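Local atomic coordinates of LbaCas13a H328A (C2c2) (Lachnospiraceae bacterium NK4A179, PDB entry 5WLH), a protein that binds a CRISPR guide RNA and, as a Cas13a nuclease, probably processes the precursor of that guide and cleaves target RNA. Residues N21-V26 with I36-P41; Y489-A494 with D934-A939. One frame throughout, in Å; residues are numbered along the deposited sequence. Where two conformers were deposited one is given.

In the fold
Contact 1 pairs the two strands of the hairpin 22-28 and 33-39, close in sequence. Contact 2 packs helix 486-517 against helix 915-941, with 439 residues between its segments. Both are buried and both touch the crRNA, and their centres lie about 14 Å apart. Backbone hydrogen bonds hold contact 1, and its side chains add a CH-pi contact and a link to a sugar and, weakly, to a base of the RNA. No backbone hydrogen bonds cross contact 2. Side chains carry it, an apolar patch beside a salt-bridge network. The two meet directly. Asp40 of 36-41 forms a salt bridge with Arg937 of 934-939, and Tyr38 OH probably hydrogen-bonds Arg938 NH1. Helix 915-941 is half of contact 2 and also borders contact 1.

Contact 1 of 2, residues N21-V26 with I36-P41; sequences NAKTAV and ILYNDP. With nucleotides of chain B.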
ATOM      1  N   ASN A  21      18.664  11.327 -12.842  1.00 63.42           N
ATOM      2  CA  ASN A  21      18.155  11.809 -14.128  1.00 67.56           C
ATOM      3  C   ASN A  21      17.268  10.771 -14.804  1.00 61.27           C
ATOM      4  O   ASN A  21      16.255  11.115 -15.425  1.00 65.84           O
ATOM      5  CB  ASN A  21      19.309  12.146 -15.078  1.00 75.82           C
ATOM      6  CG  ASN A  21      20.179  13.281 -14.589  1.00 83.44           C
ATOM      7  OD1 ASN A  21      20.551  13.339 -13.418  1.00 87.73           O
ATOM      8  ND2 ASN A  21      20.536  14.180 -15.503  1.00 85.23           N
ATOM      9  N   ALA A  22      17.650   9.503 -14.714  1.00 46.93           N
ATOM     10  CA  ALA A  22      17.198   8.480 -15.638  1.00 38.76           C
ATOM     11  C   ALA A  22      16.351   7.436 -14.922  1.00 35.19           C
ATOM     12  O   ALA A  22      16.299   7.362 -13.692  1.00 36.01           O
ATOM     13  CB  ALA A  22      18.406   7.827 -16.315  1.00 36.41           C
ATOM     14  N   LYS A  23      15.659   6.636 -15.711  1.00 28.83           N
ATOM     15  CA  LYS A  23      15.003   5.456 -15.179  1.00 26.06           C
ATOM     16  C   LYS A  23      15.730   4.220 -15.662  1.00 27.55           C
ATOM     17  O   LYS A  23      16.482   4.253 -16.641  1.00 27.12           O
ATOM     18  CB  LYS A  23      13.536   5.417 -15.591  1.00 26.91           C
ATOM     19  CG  LYS A  23      12.783   6.673 -15.169  1.00 31.72           C
ATOM     20  CD  LYS A  23      11.284   6.506 -15.311  1.00 34.68           C
ATOM     21  CE  LYS A  23      10.540   7.585 -14.541  1.00 42.42           C
ATOM     22  NZ  LYS A  23      10.277   7.192 -13.135  1.00 47.99           N
ATOM     23  N   THR A  24      15.504   3.111 -14.974  1.00 26.13           N
ATOM     24  CA  THR A  24      15.985   1.834 -15.465  1.00 25.19           C
ATOM     25  C   THR A  24      14.797   0.978 -15.863  1.00 22.17           C
ATOM     26  O   THR A  24      13.682   1.163 -15.368  1.00 26.03           O
ATOM     27  CB  THR A  24      16.828   1.086 -14.426  1.00 35.57           C
ATOM     28  OG1 THR A  24      15.967   0.538 -13.418  1.00 36.19           O
ATOM     29  CG2 THR A  24      17.820   2.026 -13.773  1.00 37.99           C
ATOM     30  N   ALA A  25      15.042   0.070 -16.794  1.00 23.77           N
ATOM     31  CA  ALA A  25      14.071  -0.946 -17.140  1.00 24.86           C
ATOM     32  C   ALA A  25      14.851  -2.191 -17.479  1.00 24.46           C
ATOM     33  O   ALA A  25      16.067  -2.147 -17.675  1.00 28.24           O
ATOM     34  CB  ALA A  25      13.174  -0.518 -18.314  1.00 21.25           C
ATOM     35  N   VAL A  26      14.142  -3.307 -17.559  1.00 20.69           N
ATOM     36  CA  VAL A  26      14.697  -4.536 -18.097  1.00 20.26           C
ATOM     37  C   VAL A  26      13.953  -4.841 -19.386  1.00 25.41           C
ATOM     38  O   VAL A  26      12.721  -4.915 -19.396  1.00 23.77           O
ATOM     39  CB  VAL A  26      14.581  -5.705 -17.111  1.00 23.45           C
ATOM     40  CG1 VAL A  26      15.021  -6.985 -17.788  1.00 21.17           C
ATOM     41  CG2 VAL A  26      15.455  -5.455 -15.882  1.00 21.73           C
ATOM     42  N   ILE A  36      18.455  -1.428 -18.988  1.00 25.94           N
ATOM     43  CA  ILE A  36      18.695  -0.192 -19.717  1.00 27.34           C
ATOM     44  C   ILE A  36      18.490   0.999 -18.805  1.00 24.99           C
ATOM     45  O   ILE A  36      17.739   0.951 -17.824  1.00 25.57           O
ATOM     46  CB  ILE A  36      17.791  -0.053 -20.962  1.00 26.59           C
ATOM     47  CG1 ILE A  36      16.309  -0.009 -20.550  1.00 26.83           C
ATOM     48  CG2 ILE A  36      18.095  -1.145 -21.925  1.00 22.20           C
ATOM     49  CD1 ILE A  36      15.393   0.650 -21.595  1.00 27.17           C
ATOM     50  N   LEU A  37      19.181   2.084 -19.141  1.00 23.86           N
ATOM     51  CA  LEU A  37      18.910   3.404 -18.604  1.00 21.75           C
ATOM     52  C   LEU A  37      18.185   4.210 -19.661  1.00 23.54           C
ATOM     53  O   LEU A  37      18.543   4.162 -20.843  1.00 28.01           O
ATOM     54  CB  LEU A  37      20.203   4.144 -18.230  1.00 22.12           C
ATOM     55  CG  LEU A  37      20.967   3.774 -16.974  1.00 28.83           C
ATOM     56  CD1 LEU A  37      22.058   4.835 -16.755  1.00 24.50           C
ATOM     57  CD2 LEU A  37      20.008   3.757 -15.805  1.00 27.62           C
ATOM     58  N   TYR A  38      17.172   4.948 -19.244  1.00 22.24           N
ATOM     59  CA  TYR A  38      16.477   5.809 -20.184  1.00 24.10           C
ATOM     60  C   TYR A  38      16.040   7.099 -19.526  1.00 24.16           C
ATOM     61  O   TYR A  38      15.689   7.142 -18.343  1.00 25.75           O
ATOM     62  CB  TYR A  38      15.275   5.113 -20.826  1.00 20.97           C
ATOM     63  CG  TYR A  38      14.125   4.722 -19.903  1.00 20.14           C
ATOM     64  CD1 TYR A  38      14.197   3.596 -19.107  1.00 22.18           C
ATOM     65  CD2 TYR A  38      12.936   5.455 -19.907  1.00 22.24           C
ATOM     66  CE1 TYR A  38      13.116   3.216 -18.300  1.00 22.53           C
ATOM     67  CE2 TYR A  38      11.854   5.081 -19.122  1.00 21.50           C
ATOM     68  CZ  TYR A  38      11.957   3.964 -18.317  1.00 22.93           C
ATOM     69  OH  TYR A  38      10.882   3.594 -17.530  1.00 22.69           O
ATOM     70  N   ASN A  39      16.079   8.155 -20.322  1.00 22.42           N
ATOM     71  CA  ASN A  39      15.653   9.473 -19.886  1.00 31.00           C
ATOM     72  C   ASN A  39      14.148   9.603 -20.024  1.00 33.63           C
ATOM     73  O   ASN A  39      13.557   9.138 -21.001  1.00 34.76           O
ATOM     74  CB  ASN A  39      16.368  10.544 -20.707  1.00 37.13           C
ATOM     75  CG  ASN A  39      17.862  10.270 -20.820  1.00 50.55           C
ATOM     76  OD1 ASN A  39      18.599  10.407 -19.837  1.00 56.15           O
ATOM     77  ND2 ASN A  39      18.312   9.852 -22.010  1.00 52.70           N
ATOM     78  N   ASP A  40      13.522  10.219 -19.022  1.00 27.07           N
ATOM     79  CA  ASP A  40      12.074  10.268 -18.974  1.00 25.82           C
ATOM     80  C   ASP A  40      11.619  11.620 -18.441  1.00 30.78           C
ATOM     81  O   ASP A  40      12.122  12.059 -17.399  1.00 30.93           O
ATOM     82  CB  ASP A  40      11.552   9.144 -18.084  1.00 24.31           C
ATOM     83  CG  ASP A  40      10.044   9.014 -18.141  1.00 30.95           C
ATOM     84  OD1 ASP A  40       9.508   8.890 -19.259  1.00 29.34           O
ATOM     85  OD2 ASP A  40       9.394   9.043 -17.071  1.00 28.39           O
ATOM     86  N   PRO A  41      10.684  12.307 -19.115  1.00 33.17           N
ATOM     87  CA  PRO A  41      10.091  11.939 -20.400  1.00 32.16           C
ATOM     88  C   PRO A  41      11.018  12.262 -21.573  1.00 31.59           C
ATOM     89  O   PRO A  41      11.776  13.236 -21.541  1.00 30.17           O
ATOM     90  CB  PRO A  41       8.828  12.799 -20.456  1.00 35.85           C
ATOM     91  CG  PRO A  41       9.193  14.028 -19.697  1.00 38.37           C
ATOM     92  CD  PRO A  41      10.175  13.607 -18.630  1.00 36.53           C
TER
ATOM     93  P     G B  23      20.937   3.895  -8.157  1.00 26.97           P
ATOM     94  OP1   G B  23      20.606   5.152  -8.891  1.00 26.65           O
ATOM     95  OP2   G B  23      20.873   3.877  -6.684  1.00 24.86           O
ATOM     96  O5'   G B  23      20.016   2.698  -8.645  1.00 24.41           O
ATOM     97  C5'   G B  23      19.896   2.425 -10.031  1.00 21.52           C
ATOM     98  C4'   G B  23      19.021   1.227 -10.259  1.00 22.26           C
ATOM     99  O4'   G B  23      19.527   0.083  -9.535  1.00 26.25           O
ATOM    100  C3'   G B  23      17.599   1.355  -9.770  1.00 25.69           C
ATOM    101  O3'   G B  23      16.800   2.136 -10.641  1.00 26.25           O
ATOM    102  C2'   G B  23      17.158  -0.095  -9.668  1.00 21.81           C
ATOM    103  O2'   G B  23      16.875  -0.612 -10.965  1.00 24.70           O
ATOM    104  C1'   G B  23      18.444  -0.756  -9.165  1.00 25.61           C
ATOM    105  N9    G B  23      18.467  -0.919  -7.699  1.00 24.97           N
ATOM    106  C8    G B  23      19.118  -0.134  -6.775  1.00 21.27           C
ATOM    107  N7    G B  23      18.958  -0.575  -5.544  1.00 22.29           N
ATOM    108  C5    G B  23      18.181  -1.734  -5.683  1.00 18.47           C
ATOM    109  C6    G B  23      17.686  -2.644  -4.715  1.00 23.21           C
ATOM    110  O6    G B  23      17.869  -2.600  -3.489  1.00 23.60           O
ATOM    111  N1    G B  23      16.938  -3.679  -5.292  1.00 21.21           N
ATOM    112  C2    G B  23      16.682  -3.794  -6.644  1.00 23.63           C
ATOM    113  N2    G B  23      15.947  -4.832  -7.077  1.00 21.89           N
ATOM    114  N3    G B  23      17.146  -2.946  -7.550  1.00 23.00           N
ATOM    115  C4    G B  23      17.865  -1.948  -7.000  1.00 20.45           C
ATOM    116  P     A B  26       7.065  -1.602  -8.404  1.00 22.34           P
ATOM    117  OP1   A B  26       6.003  -2.149  -7.523  1.00 24.87           O
ATOM    118  OP2   A B  26       8.393  -1.194  -7.894  1.00 25.06           O
ATOM    119  O5'   A B  26       7.322  -2.651  -9.566  1.00 22.22           O
ATOM    120  C5'   A B  26       6.266  -3.403 -10.157  1.00 22.92           C
ATOM    121  C4'   A B  26       6.820  -4.687 -10.721  1.00 25.15           C
ATOM    122  O4'   A B  26       7.665  -4.367 -11.861  1.00 25.47           O
ATOM    123  C3'   A B  26       7.705  -5.453  -9.746  1.00 25.99           C
ATOM    124  O3'   A B  26       7.642  -6.841 -10.053  1.00 25.22           O
ATOM    125  C2'   A B  26       9.092  -4.916 -10.081  1.00 25.39           C
ATOM    126  O2'   A B  26      10.175  -5.725  -9.676  1.00 27.34           O
ATOM    127  C1'   A B  26       9.001  -4.759 -11.601  1.00 22.39           C
ATOM    128  N9    A B  26       9.869  -3.685 -12.075  1.00 24.39           N
ATOM    129  C8    A B  26       9.541  -2.358 -12.188  1.00 23.82           C
ATOM    130  N7    A B  26      10.556  -1.615 -12.591  1.00 20.07           N
ATOM    131  C5    A B  26      11.584  -2.520 -12.747  1.00 19.73           C
ATOM    132  C6    A B  26      12.914  -2.340 -13.170  1.00 22.59           C
ATOM    133  N6    A B  26      13.393  -1.128 -13.489  1.00 23.14           N
ATOM    134  N1    A B  26      13.706  -3.423 -13.203  1.00 27.97           N
ATOM    135  C2    A B  26      13.197  -4.623 -12.870  1.00 26.77           C
ATOM    136  N3    A B  26      11.959  -4.906 -12.466  1.00 29.15           N
ATOM    137  C4    A B  26      11.193  -3.798 -12.433  1.00 24.29           C
TER
HETATM  138  O   HOH W   1      11.077   1.608 -15.931  1.00 25.56           O
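Tyr38 turns its ring toward Lys23 because CG sits between its own backbone N and carbonyl carbon (chi1 65°). The backbone of Lys23 places its CB over one ring face, offset toward the rim, 3.7 Å from the centroid of the Tyr38 ring. This is a CH-pi contact on an antiparallel beta hairpin. With CG anti to its carbonyl carbon (chi1 -56°), the Lys23 chain runs on past Tyr38 OH to Asp40, where Lys23 CE lies 3.1 Å from Asp40 OD2. Asp40 forms its salt bridge with Arg937 through OD1. Lys23 and Tyr38 form a hydrogen-bonded pair, with Lys23 N to Tyr38 O at 2.7 Å and nearly straight. Ala25 and Ile36 form the next such pair, and Ala25 CB packs on Ile36 CG1. Between them Thr24 and Leu37 are a non-hydrogen-bonded pair on the other face. Their methyls are tight, with Thr24 CG2 to Leu37 CD2 at 3.5 Å. Thr24 OG1 hydrogen-bonds O2' of G23 of chain B at 2.9 Å. It also accepts a weak bond from N6 of A26 of chain B. A water links Thr24 O to Tyr38 OH, which also bonds Arg938. Thr24 thus links two non-adjacent crRNA nucleotides, firmly to a sugar hydroxyl and weakly to an adenine amino group.

Contact 2 of 2, residues Y489-A494 with D934-A939; sequences YELIKA and DIYRRA. With nucleotides of chain B.
This is a nearly antiparallel helix-helix contact, buried, between helix 486-517 and helix 915-941 beside the bound crRNA. The short axes lie 10.2 Å apart at 173°, so side chains do the bridging. Ile935 CD1 lies against the backbone of 489-494, 3.4 Å from Glu490 C. Leu491 CD2 packs on Ile935 CD1 and on CE2 of the Tyr936 ring, while Leu491 CD1 lies 3.6 Å from Tyr936 OH. That hydroxyl is bonded to the carbonyl of Ile950. Beside this apolar patch Arg938 grips Glu490 end-on. Arg938 NH1 meets the syn lone pair of Glu490 OE2 at 2.9 Å, in the guanidinium plane. NH2 meets Glu490 OE1 at 2.8 Å on the syn side, but tilted, since the two planes are turned 45° apart. A bend at chi3 (-79°) turns the Arg938 guanidinium so that NE bonds Asp934 OD2 at 2.7 Å while NH1 and NH2 face Glu490. Arg937 holds the other oxygen of Asp934, side-on. With an alanine at Arg938, Glu490 would probably lose its charged mate beside the RNA and Asp934 one of its two arginines. Glu490 OE1 accepts a short hydrogen bond (2.5 Å) from O2' of A25 of chain B. Helix 429-458 packs on Tyr489 and Ile492, while Arg938 reaches Tyr38 of strand 33-39 and Arg937 reaches Asp40 just beyond it.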
ATOM      1  N   TYR A 489       5.721  -6.403 -16.109  1.00 19.08           N
ATOM      2  CA  TYR A 489       5.348  -6.573 -14.709  1.00 17.72           C
ATOM      3  C   TYR A 489       4.709  -5.318 -14.139  1.00 16.51           C
ATOM      4  O   TYR A 489       3.885  -5.406 -13.221  1.00 19.43           O
ATOM      5  CB  TYR A 489       6.572  -6.990 -13.904  1.00 16.09           C
ATOM      6  CG  TYR A 489       6.703  -8.503 -13.774  1.00 18.20           C
ATOM      7  CD1 TYR A 489       6.239  -9.348 -14.773  1.00 19.36           C
ATOM      8  CD2 TYR A 489       7.293  -9.068 -12.654  1.00 19.11           C
ATOM      9  CE1 TYR A 489       6.351 -10.740 -14.643  1.00 24.94           C
ATOM     10  CE2 TYR A 489       7.423 -10.451 -12.512  1.00 16.57           C
ATOM     11  CZ  TYR A 489       6.948 -11.274 -13.509  1.00 22.33           C
ATOM     12  OH  TYR A 489       7.077 -12.623 -13.353  1.00 21.83           O
ATOM     13  N   GLU A 490       5.075  -4.139 -14.643  1.00 15.54           N
ATOM     14  CA  GLU A 490       4.339  -2.948 -14.241  1.00 19.77           C
ATOM     15  C   GLU A 490       2.861  -3.075 -14.611  1.00 19.68           C
ATOM     16  O   GLU A 490       1.978  -2.751 -13.807  1.00 16.70           O
ATOM     17  CB  GLU A 490       4.967  -1.712 -14.883  1.00 20.46           C
ATOM     18  CG  GLU A 490       6.344  -1.375 -14.347  1.00 18.95           C
ATOM     19  CD  GLU A 490       6.793  -0.024 -14.836  1.00 20.33           C
ATOM     20  OE1 GLU A 490       6.621   0.973 -14.088  1.00 22.94           O
ATOM     21  OE2 GLU A 490       7.284   0.028 -15.989  1.00 20.52           O
ATOM     22  N   LEU A 491       2.575  -3.572 -15.812  1.00 17.97           N
ATOM     23  CA  LEU A 491       1.185  -3.781 -16.213  1.00 17.07           C
ATOM     24  C   LEU A 491       0.489  -4.781 -15.296  1.00 16.71           C
ATOM     25  O   LEU A 491      -0.658  -4.559 -14.887  1.00 19.13           O
ATOM     26  CB  LEU A 491       1.124  -4.268 -17.660  1.00 18.67           C
ATOM     27  CG  LEU A 491       1.487  -3.247 -18.752  1.00 21.67           C
ATOM     28  CD1 LEU A 491       1.565  -3.975 -20.081  1.00 25.87           C
ATOM     29  CD2 LEU A 491       0.446  -2.146 -18.818  1.00 24.19           C
ATOM     30  N   ILE A 492       1.171  -5.879 -14.946  1.00 16.73           N
ATOM     31  CA  ILE A 492       0.581  -6.839 -14.010  1.00 16.62           C
ATOM     32  C   ILE A 492       0.262  -6.158 -12.689  1.00 19.91           C
ATOM     33  O   ILE A 492      -0.819  -6.348 -12.119  1.00 20.20           O
ATOM     34  CB  ILE A 492       1.513  -8.045 -13.796  1.00 16.13           C
ATOM     35  CG1 ILE A 492       1.580  -8.907 -15.062  1.00 21.27           C
ATOM     36  CG2 ILE A 492       1.021  -8.890 -12.601  1.00 18.37           C
ATOM     37  CD1 ILE A 492       2.643  -9.970 -14.974  1.00 27.21           C
ATOM     38  N   LYS A 493       1.193  -5.344 -12.186  0.60 18.32           N
ATOM     39  CA  LYS A 493       0.958  -4.654 -10.922  0.60 15.11           C
ATOM     40  C   LYS A 493      -0.268  -3.757 -11.016  0.60 17.27           C
ATOM     41  O   LYS A 493      -1.131  -3.782 -10.132  0.60 19.40           O
ATOM     42  CB  LYS A 493       2.193  -3.852 -10.510  0.60 15.80           C
ATOM     43  CG  LYS A 493       2.119  -3.367  -9.059  0.60 17.87           C
ATOM     44  CD  LYS A 493       3.045  -2.178  -8.782  0.60 21.77           C
ATOM     45  CE  LYS A 493       2.847  -1.614  -7.363  0.60 20.65           C
ATOM     46  NZ  LYS A 493       2.518  -2.672  -6.361  0.60 19.13           N
ATOM     47  N   ALA A 494      -0.380  -2.983 -12.103  1.00 17.59           N
ATOM     48  CA  ALA A 494      -1.553  -2.135 -12.295  1.00 21.20           C
ATOM     49  C   ALA A 494      -2.826  -2.958 -12.178  1.00 19.06           C
ATOM     50  O   ALA A 494      -3.725  -2.631 -11.396  1.00 19.76           O
ATOM     51  CB  ALA A 494      -1.489  -1.434 -13.657  1.00 20.82           C
ATOM     52  N   ASP A 934       0.999   5.380 -18.300  1.00 20.41           N
ATOM     53  CA  ASP A 934       2.388   5.755 -18.077  1.00 22.79           C
ATOM     54  C   ASP A 934       3.337   4.630 -18.475  1.00 21.94           C
ATOM     55  O   ASP A 934       4.430   4.881 -19.000  1.00 21.19           O
ATOM     56  CB  ASP A 934       2.579   6.140 -16.609  1.00 22.54           C
ATOM     57  CG  ASP A 934       3.930   6.764 -16.353  1.00 23.02           C
ATOM     58  OD1 ASP A 934       4.168   7.879 -16.866  1.00 26.79           O
ATOM     59  OD2 ASP A 934       4.752   6.145 -15.645  1.00 22.76           O
ATOM     60  N   ILE A 935       2.936   3.384 -18.231  1.00 20.88           N
ATOM     61  CA  ILE A 935       3.760   2.244 -18.629  1.00 18.02           C
ATOM     62  C   ILE A 935       3.900   2.190 -20.141  1.00 16.31           C
ATOM     63  O   ILE A 935       4.999   2.000 -20.675  1.00 20.01           O
ATOM     64  CB  ILE A 935       3.167   0.931 -18.106  1.00 15.58           C
ATOM     65  CG1 ILE A 935       3.126   0.921 -16.568  1.00 18.55           C
ATOM     66  CG2 ILE A 935       4.014  -0.246 -18.635  1.00 16.91           C
ATOM     67  CD1 ILE A 935       2.091  -0.059 -16.018  1.00 18.75           C
ATOM     68  N   TYR A 936       2.774   2.297 -20.849  1.00 17.92           N
ATOM     69  CA  TYR A 936       2.844   2.248 -22.299  1.00 20.78           C
ATOM     70  C   TYR A 936       3.645   3.426 -22.832  1.00 21.72           C
ATOM     71  O   TYR A 936       4.389   3.291 -23.809  1.00 20.63           O
ATOM     72  CB  TYR A 936       1.437   2.229 -22.874  1.00 21.37           C
ATOM     73  CG  TYR A 936       0.822   0.845 -22.813  1.00 24.22           C
ATOM     74  CD1 TYR A 936       1.430  -0.235 -23.445  1.00 31.90           C
ATOM     75  CD2 TYR A 936      -0.341   0.613 -22.101  1.00 20.57           C
ATOM     76  CE1 TYR A 936       0.880  -1.502 -23.380  1.00 31.99           C
ATOM     77  CE2 TYR A 936      -0.903  -0.657 -22.037  1.00 23.61           C
ATOM     78  CZ  TYR A 936      -0.289  -1.702 -22.671  1.00 30.74           C
ATOM     79  OH  TYR A 936      -0.841  -2.957 -22.611  1.00 28.60           O
ATOM     80  N   ARG A 937       3.495   4.589 -22.199  1.00 23.37           N
ATOM     81  CA  ARG A 937       4.270   5.761 -22.589  1.00 21.71           C
ATOM     82  C   ARG A 937       5.764   5.476 -22.498  1.00 21.13           C
ATOM     83  O   ARG A 937       6.528   5.781 -23.423  1.00 22.18           O
ATOM     84  CB  ARG A 937       3.896   6.937 -21.688  1.00 21.90           C
ATOM     85  CG  ARG A 937       4.637   8.224 -21.972  1.00 22.12           C
ATOM     86  CD  ARG A 937       4.271   9.275 -20.907  1.00 21.38           C
ATOM     87  NE  ARG A 937       4.803   8.960 -19.582  1.00 21.62           N
ATOM     88  CZ  ARG A 937       6.076   9.095 -19.220  1.00 23.60           C
ATOM     89  NH1 ARG A 937       6.982   9.540 -20.088  1.00 27.72           N
ATOM     90  NH2 ARG A 937       6.454   8.768 -17.990  1.00 24.68           N
ATOM     91  N   ARG A 938       6.199   4.895 -21.376  1.00 19.26           N
ATOM     92  CA  ARG A 938       7.616   4.638 -21.173  1.00 18.05           C
ATOM     93  C   ARG A 938       8.100   3.464 -22.012  1.00 23.16           C
ATOM     94  O   ARG A 938       9.211   3.506 -22.550  1.00 20.93           O
ATOM     95  CB  ARG A 938       7.898   4.424 -19.678  1.00 19.00           C
ATOM     96  CG  ARG A 938       7.793   5.731 -18.867  1.00 20.98           C
ATOM     97  CD  ARG A 938       8.127   5.522 -17.384  1.00 20.76           C
ATOM     98  NE  ARG A 938       6.988   4.946 -16.658  1.00 22.68           N
ATOM     99  CZ  ARG A 938       6.907   3.669 -16.294  1.00 24.10           C
ATOM    100  NH1 ARG A 938       7.887   2.833 -16.593  1.00 20.46           N
ATOM    101  NH2 ARG A 938       5.840   3.223 -15.636  1.00 23.21           N
ATOM    102  N   ALA A 939       7.269   2.425 -22.171  1.00 20.31           N
ATOM    103  CA  ALA A 939       7.612   1.362 -23.112  1.00 21.73           C
ATOM    104  C   ALA A 939       7.788   1.935 -24.513  1.00 21.13           C
ATOM    105  O   ALA A 939       8.750   1.604 -25.214  1.00 24.33           O
ATOM    106  CB  ALA A 939       6.535   0.276 -23.112  1.00 22.61           C
TER
ATOM    107  P     A B  26       7.065  -1.602  -8.404  1.00 22.34           P
ATOM    108  OP1   A B  26       6.003  -2.149  -7.523  1.00 24.87           O
ATOM    109  OP2   A B  26       8.393  -1.194  -7.894  1.00 25.06           O
ATOM    110  O5'   A B  26       7.322  -2.651  -9.566  1.00 22.22           O
ATOM    111  C5'   A B  26       6.266  -3.403 -10.157  1.00 22.92           C
ATOM    112  C4'   A B  26       6.820  -4.687 -10.721  1.00 25.15           C
ATOM    113  O4'   A B  26       7.665  -4.367 -11.861  1.00 25.47           O
ATOM    114  C3'   A B  26       7.705  -5.453  -9.746  1.00 25.99           C
ATOM    115  O3'   A B  26       7.642  -6.841 -10.053  1.00 25.22           O
ATOM    116  C2'   A B  26       9.092  -4.916 -10.081  1.00 25.39           C
ATOM    117  O2'   A B  26      10.175  -5.725  -9.676  1.00 27.34           O
ATOM    118  C1'   A B  26       9.001  -4.759 -11.601  1.00 22.39           C
ATOM    119  N9    A B  26       9.869  -3.685 -12.075  1.00 24.39           N
ATOM    120  C8    A B  26       9.541  -2.358 -12.188  1.00 23.82           C
ATOM    121  N7    A B  26      10.556  -1.615 -12.591  1.00 20.07           N
ATOM    122  C5    A B  26      11.584  -2.520 -12.747  1.00 19.73           C
ATOM    123  C6    A B  26      12.914  -2.340 -13.170  1.00 22.59           C
ATOM    124  N6    A B  26      13.393  -1.128 -13.489  1.00 23.14           N
ATOM    125  N1    A B  26      13.706  -3.423 -13.203  1.00 27.97           N
ATOM    126  C2    A B  26      13.197  -4.623 -12.870  1.00 26.77           C
ATOM    127  N3    A B  26      11.959  -4.906 -12.466  1.00 29.15           N
ATOM    128  C4    A B  26      11.193  -3.798 -12.433  1.00 24.29           C
ATOM    129  P     A B  25      10.702   2.660  -9.802  1.00 25.78           P
ATOM    130  OP1   A B  25      10.929   2.965 -11.245  1.00 28.47           O
ATOM    131  OP2   A B  25      11.471   3.386  -8.766  1.00 24.24           O
ATOM    132  O5'   A B  25       9.156   2.874  -9.525  1.00 24.81           O
ATOM    133  C5'   A B  25       8.561   2.493  -8.291  1.00 28.67           C
ATOM    134  C4'   A B  25       7.248   1.797  -8.522  1.00 24.50           C
ATOM    135  O4'   A B  25       6.242   2.759  -8.946  1.00 23.02           O
ATOM    136  C3'   A B  25       7.270   0.703  -9.594  1.00 21.33           C
ATOM    137  O3'   A B  25       6.427  -0.362  -9.172  1.00 21.76           O
ATOM    138  C2'   A B  25       6.603   1.371 -10.786  1.00 19.32           C
ATOM    139  O2'   A B  25       5.992   0.471 -11.688  1.00 20.07           O
ATOM    140  C1'   A B  25       5.576   2.247 -10.084  1.00 20.70           C
ATOM    141  N9    A B  25       5.064   3.327 -10.917  1.00 24.20           N
ATOM    142  C8    A B  25       5.726   4.001 -11.915  1.00 28.09           C
ATOM    143  N7    A B  25       4.974   4.881 -12.533  1.00 29.24           N
ATOM    144  C5    A B  25       3.746   4.761 -11.899  1.00 24.84           C
ATOM    145  C6    A B  25       2.527   5.421 -12.090  1.00 28.28           C
ATOM    146  N6    A B  25       2.362   6.367 -13.017  1.00 26.84           N
ATOM    147  N1    A B  25       1.484   5.065 -11.312  1.00 27.90           N
ATOM    148  C2    A B  25       1.653   4.115 -10.385  1.00 20.01           C
ATOM    149  N3    A B  25       2.761   3.421 -10.119  1.00 19.14           N
ATOM    150  C4    A B  25       3.776   3.800 -10.915  1.00 20.79           C
ATOM    151  P     U B  27       7.816  -7.931  -8.888  1.00 27.24           P
ATOM    152  OP1   U B  27       9.172  -7.854  -8.352  1.00 26.02           O
ATOM    153  OP2   U B  27       7.343  -9.259  -9.364  1.00 24.00           O
ATOM    154  O5'   U B  27       6.813  -7.421  -7.775  1.00 22.54           O
ATOM    155  C5'   U B  27       6.561  -8.195  -6.620  1.00 18.55           C
ATOM    156  C4'   U B  27       6.122  -7.278  -5.516  1.00 17.72           C
ATOM    157  O4'   U B  27       7.286  -6.584  -5.001  1.00 17.81           O
ATOM    158  C3'   U B  27       5.132  -6.177  -5.943  1.00 17.45           C
ATOM    159  O3'   U B  27       4.152  -6.020  -4.935  1.00 20.10           O
ATOM    160  C2'   U B  27       5.995  -4.919  -5.918  1.00 15.48           C
ATOM    161  O2'   U B  27       5.276  -3.717  -5.709  1.00 16.88           O
ATOM    162  C1'   U B  27       6.911  -5.257  -4.755  1.00 17.14           C
ATOM    163  N1    U B  27       8.081  -4.393  -4.560  1.00 17.60           N
ATOM    164  C2    U B  27       8.519  -4.254  -3.246  1.00 18.53           C
ATOM    165  O2    U B  27       8.026  -4.875  -2.324  1.00 17.59           O
ATOM    166  N3    U B  27       9.580  -3.392  -3.062  1.00 18.15           N
ATOM    167  C4    U B  27      10.210  -2.667  -4.051  1.00 20.52           C
ATOM    168  O4    U B  27      11.147  -1.917  -3.745  1.00 20.43           O
ATOM    169  C5    U B  27       9.671  -2.848  -5.368  1.00 21.30           C
ATOM    170  C6    U B  27       8.644  -3.676  -5.581  1.00 19.59           C
TER